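Local structure of GlcNAc Inducible Gene 2, GIG2 (Candida albicans, 6AKZ) at residues Thr36-Arg41 with Ile285-Phe290; Glu30-Val35 with Ile305-Pro310; Gly216-Trp221 with Ser281-Met286; Trp292-Ser297 with Tyr328-Gln333; Pro313-Val316 with Gln321-Leu324. The protein binds a ferric ion and is probably a cupin-type, iron-dependent oxygenase of the DUF1479 family, with its substrate not established. All blocks are in the same frame, centred on the assembly; numbering follows the deposited sequence.

Interaction 1: Thr36-Arg41 with Ile285-Phe290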
# COMPACT_ATOMS: atom_id res chain seq x y z
N THR A 36 -11.42 21.30 -15.49
CA THR A 36 -10.47 22.37 -15.72
C THR A 36 -10.42 23.41 -14.59
O THR A 36 -9.33 23.72 -14.16
CB THR A 36 -10.79 23.05 -17.06
OG1 THR A 36 -10.79 22.04 -18.07
CG2 THR A 36 -9.71 24.12 -17.38
N ALA A 37 -11.55 23.93 -14.11
CA ALA A 37 -11.48 24.86 -13.01
C ALA A 37 -10.85 24.23 -11.79
O ALA A 37 -10.05 24.89 -11.10
CB ALA A 37 -12.82 25.41 -12.64
N SER A 38 -11.18 22.95 -11.58
CA SER A 38 -10.74 22.22 -10.37
C SER A 38 -9.20 22.01 -10.39
O SER A 38 -8.57 22.01 -9.32
CB SER A 38 -11.48 20.88 -10.25
OG SER A 38 -10.93 19.86 -11.07
N TRP A 39 -8.65 21.76 -11.58
CA TRP A 39 -7.22 21.63 -11.81
C TRP A 39 -6.46 22.89 -11.49
O TRP A 39 -5.38 22.87 -10.88
CB TRP A 39 -6.93 21.24 -13.25
CG TRP A 39 -5.41 21.24 -13.60
CD1 TRP A 39 -4.69 22.25 -14.21
CD2 TRP A 39 -4.45 20.19 -13.33
NE1 TRP A 39 -3.37 21.86 -14.37
CE2 TRP A 39 -3.19 20.62 -13.81
CE3 TRP A 39 -4.53 18.94 -12.69
CZ2 TRP A 39 -2.04 19.83 -13.71
CZ3 TRP A 39 -3.38 18.16 -12.64
CH2 TRP A 39 -2.16 18.60 -13.13
N LYS A 40 -7.04 24.04 -11.86
CA LYS A 40 -6.47 25.31 -11.48
C LYS A 40 -6.50 25.59 -9.95
O LYS A 40 -5.50 26.01 -9.39
CB LYS A 40 -7.21 26.38 -12.26
CG LYS A 40 -6.83 26.28 -13.72
CD LYS A 40 -7.66 27.22 -14.55
CE LYS A 40 -7.36 26.96 -16.01
NZ LYS A 40 -8.28 27.87 -16.77
N ARG A 41 -7.62 25.36 -9.31
CA ARG A 41 -7.72 25.41 -7.82
C ARG A 41 -6.66 24.46 -7.16
O ARG A 41 -6.05 24.81 -6.14
CB ARG A 41 -9.07 24.97 -7.31
CG ARG A 41 -10.27 25.77 -7.79
CD ARG A 41 -11.48 25.58 -6.86
NE ARG A 41 -11.93 24.18 -6.83
CZ ARG A 41 -12.78 23.63 -7.68
NH1 ARG A 41 -13.32 24.36 -8.68
NH2 ARG A 41 -13.10 22.35 -7.53
N ILE A 285 -2.27 13.47 -9.53
CA ILE A 285 -1.87 12.27 -10.27
C ILE A 285 -2.98 11.88 -11.21
O ILE A 285 -2.69 11.65 -12.39
CB ILE A 285 -1.47 11.12 -9.34
CG1 ILE A 285 -0.10 11.48 -8.72
CG2 ILE A 285 -1.31 9.78 -10.04
CD1 ILE A 285 0.27 10.77 -7.44
N MET A 286 -4.20 11.75 -10.68
CA MET A 286 -5.31 11.27 -11.51
C MET A 286 -5.62 12.17 -12.67
O MET A 286 -6.05 11.70 -13.69
CB MET A 286 -6.57 10.98 -10.72
CG MET A 286 -6.37 9.84 -9.70
SD MET A 286 -5.55 8.31 -10.26
CE MET A 286 -6.65 7.77 -11.57
N LEU A 287 -5.53 13.47 -12.45
CA LEU A 287 -5.75 14.43 -13.52
C LEU A 287 -4.57 14.72 -14.42
O LEU A 287 -4.75 15.31 -15.50
CB LEU A 287 -6.28 15.75 -12.96
CG LEU A 287 -7.63 15.70 -12.26
CD1 LEU A 287 -8.03 17.03 -11.68
CD2 LEU A 287 -8.73 15.25 -13.17
N ARG A 288 -3.37 14.35 -14.01
CA ARG A 288 -2.18 14.64 -14.83
C ARG A 288 -2.22 14.18 -16.33
O ARG A 288 -1.72 14.94 -17.18
CB ARG A 288 -0.92 14.20 -14.15
CG ARG A 288 0.36 14.73 -14.78
CD ARG A 288 0.51 16.22 -14.76
NE ARG A 288 1.87 16.59 -15.22
CZ ARG A 288 2.27 17.82 -15.52
NH1 ARG A 288 1.42 18.82 -15.48
NH2 ARG A 288 3.56 18.03 -15.85
N PRO A 289 -2.79 13.00 -16.65
CA PRO A 289 -2.91 12.62 -18.07
C PRO A 289 -3.73 13.57 -18.88
O PRO A 289 -3.51 13.63 -20.08
CB PRO A 289 -3.51 11.20 -18.03
CG PRO A 289 -3.16 10.69 -16.65
CD PRO A 289 -3.28 11.91 -15.77
N PHE A 290 -4.63 14.33 -18.25
CA PHE A 290 -5.44 15.31 -18.90
C PHE A 290 -4.80 16.72 -18.93
O PHE A 290 -5.27 17.61 -19.69
CB PHE A 290 -6.79 15.43 -18.22
CG PHE A 290 -7.54 14.12 -18.15
CD1 PHE A 290 -7.34 13.21 -17.09
CD2 PHE A 290 -8.39 13.76 -19.14
CE1 PHE A 290 -7.99 12.01 -17.06
CE2 PHE A 290 -9.06 12.54 -19.10
CZ PHE A 290 -8.88 11.68 -18.04

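Interaction 2: Glu30-Val35 with Ile305-Pro310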
# COMPACT_ATOMS: atom_id res chain seq x y z
N GLU A 30 -19.82 17.18 -20.36
CA GLU A 30 -20.47 18.15 -19.43
C GLU A 30 -19.67 18.53 -18.18
O GLU A 30 -20.02 19.49 -17.47
CB GLU A 30 -21.83 17.60 -18.95
CG GLU A 30 -21.78 16.18 -18.43
CD GLU A 30 -21.99 15.12 -19.50
OE1 GLU A 30 -21.49 15.29 -20.64
OE2 GLU A 30 -22.63 14.09 -19.20
N ASN A 31 -18.66 17.74 -17.84
CA ASN A 31 -17.83 18.07 -16.67
C ASN A 31 -16.46 18.69 -17.01
O ASN A 31 -15.73 19.06 -16.08
CB ASN A 31 -17.68 16.82 -15.80
CG ASN A 31 -18.98 16.41 -15.10
OD1 ASN A 31 -19.84 17.23 -14.74
ND2 ASN A 31 -19.12 15.12 -14.88
N VAL A 32 -16.16 18.86 -18.30
CA VAL A 32 -14.86 19.31 -18.72
C VAL A 32 -14.51 20.69 -18.19
O VAL A 32 -13.35 20.92 -17.81
CB VAL A 32 -14.71 19.26 -20.27
CG1 VAL A 32 -13.57 20.12 -20.77
CG2 VAL A 32 -14.54 17.81 -20.73
N LYS A 33 -15.49 21.59 -18.14
CA LYS A 33 -15.23 22.95 -17.67
C LYS A 33 -14.91 22.96 -16.19
O LYS A 33 -13.96 23.56 -15.79
CB LYS A 33 -16.41 23.89 -17.94
CG LYS A 33 -16.50 24.33 -19.39
CD LYS A 33 -17.41 25.55 -19.55
CE LYS A 33 -18.17 25.56 -20.87
NZ LYS A 33 -17.24 25.49 -22.04
N GLN A 34 -15.78 22.33 -15.41
CA GLN A 34 -15.61 22.06 -13.97
C GLN A 34 -14.29 21.36 -13.59
O GLN A 34 -13.70 21.71 -12.57
CB GLN A 34 -16.75 21.18 -13.49
CG GLN A 34 -18.03 21.94 -13.13
CD GLN A 34 -19.22 21.01 -12.94
OE1 GLN A 34 -19.18 19.82 -13.29
NE2 GLN A 34 -20.28 21.54 -12.35
N VAL A 35 -13.90 20.34 -14.35
CA VAL A 35 -12.63 19.65 -14.13
C VAL A 35 -11.44 20.62 -14.33
O VAL A 35 -10.57 20.74 -13.47
CB VAL A 35 -12.45 18.42 -15.01
CG1 VAL A 35 -11.05 17.88 -14.78
CG2 VAL A 35 -13.52 17.35 -14.68
N ILE A 305 -7.48 21.27 -21.03
CA ILE A 305 -7.62 19.83 -20.95
C ILE A 305 -7.22 19.15 -22.22
O ILE A 305 -7.41 19.72 -23.31
CB ILE A 305 -9.06 19.46 -20.53
CG1 ILE A 305 -9.11 18.01 -20.04
CG2 ILE A 305 -10.04 19.68 -21.68
CD1 ILE A 305 -10.31 17.73 -19.18
N ASP A 306 -6.61 17.99 -22.11
CA ASP A 306 -6.26 17.13 -23.21
C ASP A 306 -7.09 15.84 -23.08
O ASP A 306 -6.74 14.93 -22.30
CB ASP A 306 -4.76 16.74 -23.19
CG ASP A 306 -4.45 15.55 -24.13
OD1 ASP A 306 -5.12 15.44 -25.18
OD2 ASP A 306 -3.58 14.69 -23.82
N LEU A 307 -8.15 15.74 -23.89
CA LEU A 307 -8.98 14.56 -23.89
C LEU A 307 -8.69 13.62 -25.01
O LEU A 307 -9.39 12.63 -25.16
CB LEU A 307 -10.43 14.97 -23.87
CG LEU A 307 -10.86 15.59 -22.53
CD1 LEU A 307 -12.10 16.40 -22.74
CD2 LEU A 307 -11.12 14.59 -21.40
N ILE A 308 -7.60 13.85 -25.74
CA ILE A 308 -7.35 13.12 -26.99
C ILE A 308 -6.11 12.25 -26.96
O ILE A 308 -6.24 11.07 -27.27
CB ILE A 308 -7.26 14.07 -28.23
CG1 ILE A 308 -8.44 15.07 -28.28
CG2 ILE A 308 -7.18 13.26 -29.51
CD1 ILE A 308 -9.83 14.46 -28.21
N THR A 309 -4.92 12.76 -26.63
CA THR A 309 -3.70 11.89 -26.79
C THR A 309 -3.76 10.75 -25.78
O THR A 309 -4.14 11.01 -24.65
CB THR A 309 -2.38 12.63 -26.48
OG1 THR A 309 -2.22 12.74 -25.05
CG2 THR A 309 -2.33 14.03 -27.15
N PRO A 310 -3.30 9.55 -26.13
CA PRO A 310 -3.26 8.44 -25.19
C PRO A 310 -2.03 8.53 -24.26
O PRO A 310 -1.29 7.57 -24.12
CB PRO A 310 -3.16 7.24 -26.12
CG PRO A 310 -2.24 7.74 -27.19
CD PRO A 310 -2.68 9.16 -27.42

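Interaction 3: Gly216-Trp221 with Ser281-Met286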
# COMPACT_ATOMS: atom_id res chain seq x y z
N GLY A 216 -14.68 16.99 -11.10
CA GLY A 216 -14.30 18.32 -10.80
C GLY A 216 -14.46 18.71 -9.37
O GLY A 216 -14.45 19.87 -9.06
N ASP A 217 -14.51 17.72 -8.47
CA ASP A 217 -14.78 17.93 -7.06
C ASP A 217 -13.71 17.11 -6.24
O ASP A 217 -14.06 16.48 -5.27
CB ASP A 217 -16.20 17.37 -6.79
CG ASP A 217 -16.73 17.65 -5.40
OD1 ASP A 217 -16.31 18.63 -4.73
OD2 ASP A 217 -17.62 16.85 -4.95
N TRP A 218 -12.44 17.21 -6.64
CA TRP A 218 -11.34 16.63 -5.86
C TRP A 218 -11.39 16.94 -4.40
O TRP A 218 -11.01 16.11 -3.56
CB TRP A 218 -9.96 16.95 -6.46
CG TRP A 218 -9.54 18.35 -6.38
CD1 TRP A 218 -9.59 19.29 -7.43
CD2 TRP A 218 -9.00 19.04 -5.26
NE1 TRP A 218 -9.14 20.50 -7.00
CE2 TRP A 218 -8.74 20.38 -5.68
CE3 TRP A 218 -8.68 18.68 -3.94
CZ2 TRP A 218 -8.21 21.32 -4.84
CZ3 TRP A 218 -8.13 19.62 -3.12
CH2 TRP A 218 -7.87 20.93 -3.56
N GLU A 219 -11.93 18.10 -4.01
CA GLU A 219 -11.93 18.50 -2.63
C GLU A 219 -12.71 17.55 -1.77
O GLU A 219 -12.45 17.46 -0.56
CB GLU A 219 -12.53 19.91 -2.44
CG GLU A 219 -11.66 21.03 -2.93
CD GLU A 219 -11.90 21.40 -4.41
OE1 GLU A 219 -12.56 20.64 -5.21
OE2 GLU A 219 -11.37 22.50 -4.76
N ASN A 220 -13.67 16.87 -2.36
CA ASN A 220 -14.46 15.93 -1.62
C ASN A 220 -14.05 14.44 -1.77
O ASN A 220 -14.81 13.55 -1.35
CB ASN A 220 -15.90 16.15 -1.98
CG ASN A 220 -16.40 17.42 -1.33
OD1 ASN A 220 -16.33 17.59 -0.11
ND2 ASN A 220 -16.83 18.31 -2.12
N TRP A 221 -12.92 14.19 -2.43
CA TRP A 221 -12.40 12.80 -2.52
C TRP A 221 -12.03 12.27 -1.11
O TRP A 221 -11.32 12.95 -0.38
CB TRP A 221 -11.20 12.71 -3.44
CG TRP A 221 -10.76 11.32 -3.68
CD1 TRP A 221 -11.49 10.32 -4.24
CD2 TRP A 221 -9.52 10.74 -3.26
NE1 TRP A 221 -10.77 9.15 -4.19
CE2 TRP A 221 -9.56 9.39 -3.60
CE3 TRP A 221 -8.39 11.23 -2.60
CZ2 TRP A 221 -8.47 8.53 -3.38
CZ3 TRP A 221 -7.35 10.36 -2.31
CH2 TRP A 221 -7.38 9.03 -2.74
N SER A 281 -2.15 14.93 -3.56
CA SER A 281 -1.40 14.01 -4.38
C SER A 281 -2.23 13.27 -5.45
O SER A 281 -1.87 13.24 -6.62
CB SER A 281 -0.60 13.01 -3.56
OG SER A 281 0.54 13.59 -2.90
N MET A 282 -3.29 12.63 -5.03
CA MET A 282 -4.09 11.87 -5.94
C MET A 282 -4.95 12.72 -6.90
O MET A 282 -5.22 12.32 -7.99
CB MET A 282 -4.93 10.80 -5.22
CG MET A 282 -4.11 9.69 -4.57
SD MET A 282 -2.93 8.91 -5.68
CE MET A 282 -3.95 8.27 -7.00
N ALA A 283 -5.33 13.90 -6.48
CA ALA A 283 -6.06 14.81 -7.38
C ALA A 283 -5.08 15.12 -8.50
O ALA A 283 -5.44 15.09 -9.65
CB ALA A 283 -6.49 16.05 -6.63
N TYR A 284 -3.83 15.38 -8.20
CA TYR A 284 -2.86 15.78 -9.20
C TYR A 284 -2.50 14.63 -10.12
O TYR A 284 -2.54 14.75 -11.37
CB TYR A 284 -1.59 16.26 -8.50
CG TYR A 284 -0.52 16.76 -9.45
CD1 TYR A 284 -0.50 18.08 -9.94
CD2 TYR A 284 0.50 15.90 -9.84
CE1 TYR A 284 0.52 18.50 -10.80
CE2 TYR A 284 1.51 16.33 -10.69
CZ TYR A 284 1.53 17.62 -11.14
OH TYR A 284 2.58 17.98 -11.99
N ILE A 285 -2.27 13.47 -9.53
CA ILE A 285 -1.87 12.27 -10.27
C ILE A 285 -2.98 11.88 -11.21
O ILE A 285 -2.69 11.65 -12.39
CB ILE A 285 -1.47 11.12 -9.34
CG1 ILE A 285 -0.10 11.48 -8.72
CG2 ILE A 285 -1.31 9.78 -10.04
CD1 ILE A 285 0.27 10.77 -7.44
N MET A 286 -4.20 11.75 -10.68
CA MET A 286 -5.31 11.27 -11.51
C MET A 286 -5.62 12.17 -12.67
O MET A 286 -6.05 11.70 -13.69
CB MET A 286 -6.57 10.98 -10.72
CG MET A 286 -6.37 9.84 -9.70
SD MET A 286 -5.55 8.31 -10.26
CE MET A 286 -6.65 7.77 -11.57

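Interaction 4: Trp292-Ser297 with Tyr328-Gln333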
# COMPACT_ATOMS: atom_id res chain seq x y z
N TRP A 292 -1.14 17.40 -18.80
CA TRP A 292 0.24 16.98 -18.76
C TRP A 292 1.10 18.06 -19.39
O TRP A 292 2.29 18.03 -19.18
CB TRP A 292 0.51 15.65 -19.52
CG TRP A 292 0.16 15.68 -20.97
CD1 TRP A 292 -1.05 15.38 -21.53
CD2 TRP A 292 1.02 16.08 -22.07
NE1 TRP A 292 -1.02 15.58 -22.89
CE2 TRP A 292 0.23 16.01 -23.26
CE3 TRP A 292 2.35 16.50 -22.17
CZ2 TRP A 292 0.76 16.30 -24.52
CZ3 TRP A 292 2.87 16.81 -23.41
CH2 TRP A 292 2.06 16.71 -24.58
N LYS A 293 0.50 18.96 -20.18
CA LYS A 293 1.25 20.06 -20.85
C LYS A 293 1.28 21.32 -20.02
O LYS A 293 0.27 21.97 -19.85
CB LYS A 293 0.65 20.32 -22.21
CG LYS A 293 1.49 21.23 -23.08
CD LYS A 293 2.11 20.50 -24.26
CE LYS A 293 3.27 21.27 -24.87
NZ LYS A 293 2.94 22.64 -25.39
N ASP A 294 2.42 21.65 -19.44
CA ASP A 294 2.52 22.86 -18.62
C ASP A 294 2.71 24.04 -19.57
O ASP A 294 3.47 23.92 -20.52
CB ASP A 294 3.70 22.76 -17.66
CG ASP A 294 3.55 21.55 -16.75
OD1 ASP A 294 2.46 21.48 -16.12
OD2 ASP A 294 4.39 20.66 -16.83
N PRO A 295 2.00 25.14 -19.35
CA PRO A 295 2.12 26.24 -20.32
C PRO A 295 3.39 27.03 -20.19
O PRO A 295 3.86 27.33 -19.07
CB PRO A 295 0.95 27.15 -19.95
CG PRO A 295 0.59 26.83 -18.56
CD PRO A 295 0.93 25.39 -18.37
N GLU A 296 3.88 27.50 -21.33
CA GLU A 296 5.05 28.40 -21.38
C GLU A 296 4.89 29.68 -20.56
O GLU A 296 5.86 30.14 -19.98
CB GLU A 296 5.39 28.76 -22.82
CG GLU A 296 5.67 27.53 -23.67
CD GLU A 296 6.87 27.69 -24.58
OE1 GLU A 296 7.03 28.79 -25.17
OE2 GLU A 296 7.66 26.73 -24.70
N SER A 297 3.68 30.20 -20.45
CA SER A 297 3.46 31.40 -19.67
C SER A 297 3.80 31.23 -18.17
O SER A 297 4.17 32.20 -17.53
CB SER A 297 2.03 31.88 -19.83
OG SER A 297 1.13 30.97 -19.22
N TYR A 328 5.69 14.54 -13.25
CA TYR A 328 4.83 14.98 -12.13
C TYR A 328 5.59 16.05 -11.29
O TYR A 328 5.77 15.95 -10.05
CB TYR A 328 4.42 13.77 -11.29
CG TYR A 328 3.56 12.79 -12.04
CD1 TYR A 328 4.11 11.84 -12.93
CD2 TYR A 328 2.21 12.81 -11.89
CE1 TYR A 328 3.29 10.93 -13.62
CE2 TYR A 328 1.37 12.00 -12.63
CZ TYR A 328 1.89 11.00 -13.45
OH TYR A 328 0.98 10.19 -14.12
N PRO A 329 6.05 17.12 -11.97
CA PRO A 329 7.00 18.02 -11.25
C PRO A 329 6.47 18.81 -10.06
O PRO A 329 7.26 19.15 -9.17
CB PRO A 329 7.46 19.00 -12.34
CG PRO A 329 6.25 19.06 -13.25
CD PRO A 329 5.72 17.65 -13.30
N HIS A 330 5.17 19.07 -9.99
CA HIS A 330 4.60 19.79 -8.90
C HIS A 330 4.62 18.97 -7.62
O HIS A 330 4.43 19.52 -6.57
CB HIS A 330 3.14 20.17 -9.17
CG HIS A 330 2.95 21.09 -10.35
ND1 HIS A 330 2.92 20.62 -11.65
CD2 HIS A 330 2.74 22.42 -10.42
CE1 HIS A 330 2.72 21.63 -12.47
NE2 HIS A 330 2.61 22.73 -11.76
N LEU A 331 4.79 17.66 -7.73
CA LEU A 331 4.89 16.83 -6.53
C LEU A 331 6.22 16.98 -5.80
O LEU A 331 6.28 16.74 -4.60
CB LEU A 331 4.64 15.34 -6.87
CG LEU A 331 3.29 14.99 -7.48
CD1 LEU A 331 3.30 13.49 -7.74
CD2 LEU A 331 2.07 15.43 -6.66
N HIS A 332 7.29 17.34 -6.50
CA HIS A 332 8.59 17.17 -5.94
C HIS A 332 8.86 18.04 -4.72
O HIS A 332 9.51 17.59 -3.81
CB HIS A 332 9.62 17.28 -7.02
CG HIS A 332 9.50 16.15 -8.02
ND1 HIS A 332 10.56 15.71 -8.80
CD2 HIS A 332 8.44 15.37 -8.35
CE1 HIS A 332 10.14 14.72 -9.57
NE2 HIS A 332 8.87 14.49 -9.32
N GLN A 333 8.24 19.20 -4.64
CA GLN A 333 8.45 20.12 -3.56
C GLN A 333 8.00 19.54 -2.21
O GLN A 333 8.48 19.91 -1.16
CB GLN A 333 7.60 21.34 -3.84
CG GLN A 333 7.76 22.41 -2.80
CD GLN A 333 7.08 23.72 -3.16
OE1 GLN A 333 6.02 23.76 -3.80
NE2 GLN A 333 7.67 24.78 -2.71

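Interaction 5: Pro313-Val316 with Gln321-Leu324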
# COMPACT_ATOMS: atom_id res chain seq x y z
N PRO A 313 1.25 9.54 -18.35
CA PRO A 313 2.65 9.65 -17.99
C PRO A 313 3.07 8.83 -16.77
O PRO A 313 2.29 8.71 -15.81
CB PRO A 313 2.84 11.13 -17.75
CG PRO A 313 1.61 11.83 -18.23
CD PRO A 313 0.52 10.82 -18.28
N GLY A 314 4.25 8.23 -16.85
CA GLY A 314 4.80 7.39 -15.78
C GLY A 314 4.25 5.97 -15.72
O GLY A 314 4.62 5.21 -14.82
N THR A 315 3.44 5.57 -16.70
CA THR A 315 2.79 4.25 -16.68
C THR A 315 3.46 3.31 -17.62
O THR A 315 3.92 3.73 -18.69
CB THR A 315 1.29 4.28 -17.04
OG1 THR A 315 1.12 4.70 -18.40
CG2 THR A 315 0.41 5.17 -16.10
N VAL A 316 3.48 2.04 -17.23
CA VAL A 316 3.86 0.92 -18.11
C VAL A 316 2.78 -0.12 -17.89
O VAL A 316 2.84 -0.85 -16.89
CB VAL A 316 5.24 0.37 -17.76
CG1 VAL A 316 5.62 -0.81 -18.64
CG2 VAL A 316 6.27 1.49 -17.93
N GLN A 321 3.86 -0.44 -10.68
CA GLN A 321 4.27 0.86 -10.17
C GLN A 321 3.95 1.95 -11.13
O GLN A 321 4.17 1.82 -12.33
CB GLN A 321 5.77 0.91 -9.87
CG GLN A 321 6.30 0.17 -8.66
CD GLN A 321 6.30 -1.31 -8.84
OE1 GLN A 321 6.85 -1.85 -9.83
NE2 GLN A 321 5.71 -2.01 -7.88
N LEU A 322 3.50 3.07 -10.60
CA LEU A 322 3.33 4.27 -11.37
C LEU A 322 4.47 5.18 -11.00
O LEU A 322 4.57 5.60 -9.82
CB LEU A 322 1.99 4.99 -11.07
CG LEU A 322 1.82 6.43 -11.56
CD1 LEU A 322 1.66 6.40 -13.08
CD2 LEU A 322 0.64 7.13 -11.00
N PHE A 323 5.30 5.53 -11.98
CA PHE A 323 6.45 6.37 -11.72
C PHE A 323 6.17 7.86 -11.81
O PHE A 323 5.50 8.34 -12.70
CB PHE A 323 7.60 5.90 -12.61
CG PHE A 323 8.20 4.66 -12.10
CD1 PHE A 323 8.87 4.69 -10.89
CD2 PHE A 323 8.04 3.46 -12.75
CE1 PHE A 323 9.43 3.55 -10.36
CE2 PHE A 323 8.59 2.31 -12.23
CZ PHE A 323 9.28 2.36 -11.03
N LEU A 324 6.68 8.58 -10.82
CA LEU A 324 6.33 10.00 -10.62
C LEU A 324 7.54 10.87 -10.75
O LEU A 324 7.48 12.08 -10.47
CB LEU A 324 5.71 10.19 -9.22
CG LEU A 324 4.47 9.31 -8.99
CD1 LEU A 324 4.09 9.34 -7.51
CD2 LEU A 324 3.31 9.71 -9.86

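Interaction 1: Thr36-Arg41 with Ile285-Phe290
Two helices pack here through W39 and L287, in the buried region where helix 32-56 meets the C-terminal part of helix 278-287. W39 makes the largest share of the contact. Its six-membered ring slides past the side chain of L287, and CE3 of W39 lies 3.6 Å from CB of L287. The indole leaves its helix with CG anti to the backbone N (chi1 173°), which carries the ring across to the second helix. L287 also sends CD1 toward S38, where it ends 4.1 Å from OG of S38. That hydroxyl is hydrogen-bonded back to the carbonyl O of V35.

R288 continues the interface beyond L287. Its chain bends at chi2 (63°), and the guanidinium comes to lie nearly parallel to the indole plane, 15° from it. The two groups do not stack, because the indole meets the guanidinium at its edge. The polar end of R288 is held elsewhere, by the carbonyl O of F327 and by D294. F291 stacks on the ring of W39. The outer end of the indole touches the arginine chain, with CH2 of W39 3.9 Å from CD of R288.

Interaction 2: Glu30-Val35 with Ile305-Pro310
V32 meets two side chains of the 305-310 loop, one with each methyl. CG2 of V32 and CD1 of L307 reach toward each other tip to tip and stand 3.5 Å apart, a tight carbon pair. CG1 of V32 packs on CG2 of I305 at 3.7 Å, with the two side chains crossing at a slant. The valine is turned so that CG1 is anti to the backbone N (chi1 162°), which spreads its methyls over both partners. V35, one turn further along, makes a looser contact. Its CG1 is 4.5 Å from CD1 of I305.

The contact joins the first turn of helix 32-56 to an irregular loop that follows helix 278-287. No hydrogen bond crosses between the two segments. The loop is shaped by D306, whose OD1 forms an Asx turn with N of I308, 3.0 Å away. The same OD1 takes N of T309 on its syn lone pair at 3.1 Å. N of I308 instead arrives from above the carboxylate plane. OD2 of D306 accepts a hydrogen bond from OG1 of T309 at 2.7 Å. Further out, OD2 of D306 is salt-bridged to K23 of helix 18-26 and hydrogen-bonded to NE1 of W292.

Interaction 3: Gly216-Trp221 with Ser281-Met286
W218 and A283 form the closest part of this contact, where a 3-10 turn at 218-220 lies against helix 278-287. CB of W218 sits 3.6 Å from CB of A283, and the two CA atoms are only 5.8 Å apart. The small alanine side chain allows this approach. CG of W218 lies between the backbone N and the carbonyl carbon (chi1 69°). The near part of the indole, at CG and CD2, still touches A283, and only its far end leads away. NE1 of W218 donates to the carbonyl O of S38 on helix 32-56. CD of E219 lies 3.5 Å above one face of the W218 ring, over its centre, and the carboxylate of E219 is salt-bridged to R41.

The second buried pair is W221 with M282. Their side chains cross at a slant, and CH2 of W221 is 3.8 Å from CG of M282. The methionine bends at chi2 and chi3, so its sulfur end leads away from the tryptophan. NE1 of W221 is hydrogen-bonded to the carbonyl O of V209.

The other side of the turn is looser and more open to solvent. There N220, which is exposed, donates from ND2 to OD1 of D217 at 2.7 Å. The two segments thus meet through carbon atoms alone. Both indole N-H groups are satisfied by backbone carbonyls elsewhere, so these large rings can be buried without stranding a donor.

Interaction 4: Trp292-Ser297 with Tyr328-Gln333
The backbones stay well apart, with the CA atoms of D294 and P329, the nearest pair, 9.9 Å from each other. The contact is a surface meeting of two loops, one after helix 278-287 and one between strands 322-323 and 336-337. Residues 329-333 have helical backbone angles but lack the regular bonds of a helix. D294 is the one residue of its segment that reaches across. Its carboxylate slides past the imidazole of H330, and the two planes are 61° apart. CG of D294 is anti to the carbonyl carbon (chi1 -59°), which points the carboxylate toward H330. OD2 of D294 also comes within 4.3 Å of CG of P329.

No hydrogen bond joins the two segments. The carboxylate has its partners elsewhere: OD1 is hydrogen-bonded to OH of Y303, and OD2 forms a salt bridge with R288. H330 is also held by Y284 of helix 278-287, whose OH is hydrogen-bonded to ND1. The nearby carboxylate might favour a positive charge on the imidazole. The nearest approach is at the ring edge, where OD1 of D294 lies in the imidazole plane, 3.7 Å from CE1 of H330.

Interaction 5: Pro313-Val316 with Gln321-Leu324
The carbonyl O of G314 accepts a hydrogen bond from N of F323 at 2.9 Å, with a fairly straight N-H...O angle of 161°. The donor is tilted 25° from the carbonyl plane. The reverse contact is a CA-H...O interaction, in which CA of G314 lies 3.3 Å from the carbonyl O of F323. These two links bring the backbones close, and the CA atoms of G314 and F323 are 4.5 Å apart. G314 has a positive phi. With no side chain, it lets its CA come up to the carbonyl O of F323.

One apolar pair lies beside these links. CD1 of L322 is 3.5 Å from CG2 of T315, a tight fit. The same CD1 of L322 also abuts the carbonyl O of P313 at 3.6 Å. L322 has CG anti to its N (chi1 166°), which brings this methyl to the loop. OG1 of T315 turns back to the carbonyl O of F312.

Q321 leads to the metal site, where two histidines and one carboxylate, H192, D194 and H355, bind the ferric ion. NE2 of Q321 is hydrogen-bonded to OD1 of D194 and so may position that carboxylate. Strand 322-323 pairs antiparallel with strand 192-193, which carries H192. L322 and L324 rest on I285 of helix 278-287, while T315 and L322 touch W201 of helix 199-202.

In the fold
Interactions 1, 2 and 3 cluster together, with interaction 1 about 9 Å from interaction 2 and about 8 Å from interaction 3, centre to centre. Interactions 1 and 2 share helix 32-56, and interactions 1 and 3 share helix 278-287. Interaction 4 lies about 11 Å from interaction 1 and is tied to it by a salt bridge. Interaction 5 comes after helix 278-287 in the chain and within the span of interaction 4, to which Y328 and H332 bond it. Its centre lies about 16 Å from interaction 4 and about 17 Å from interaction 1. Helix 278-287 thus links the N-terminal helix region to strand 322-323, next to the iron site.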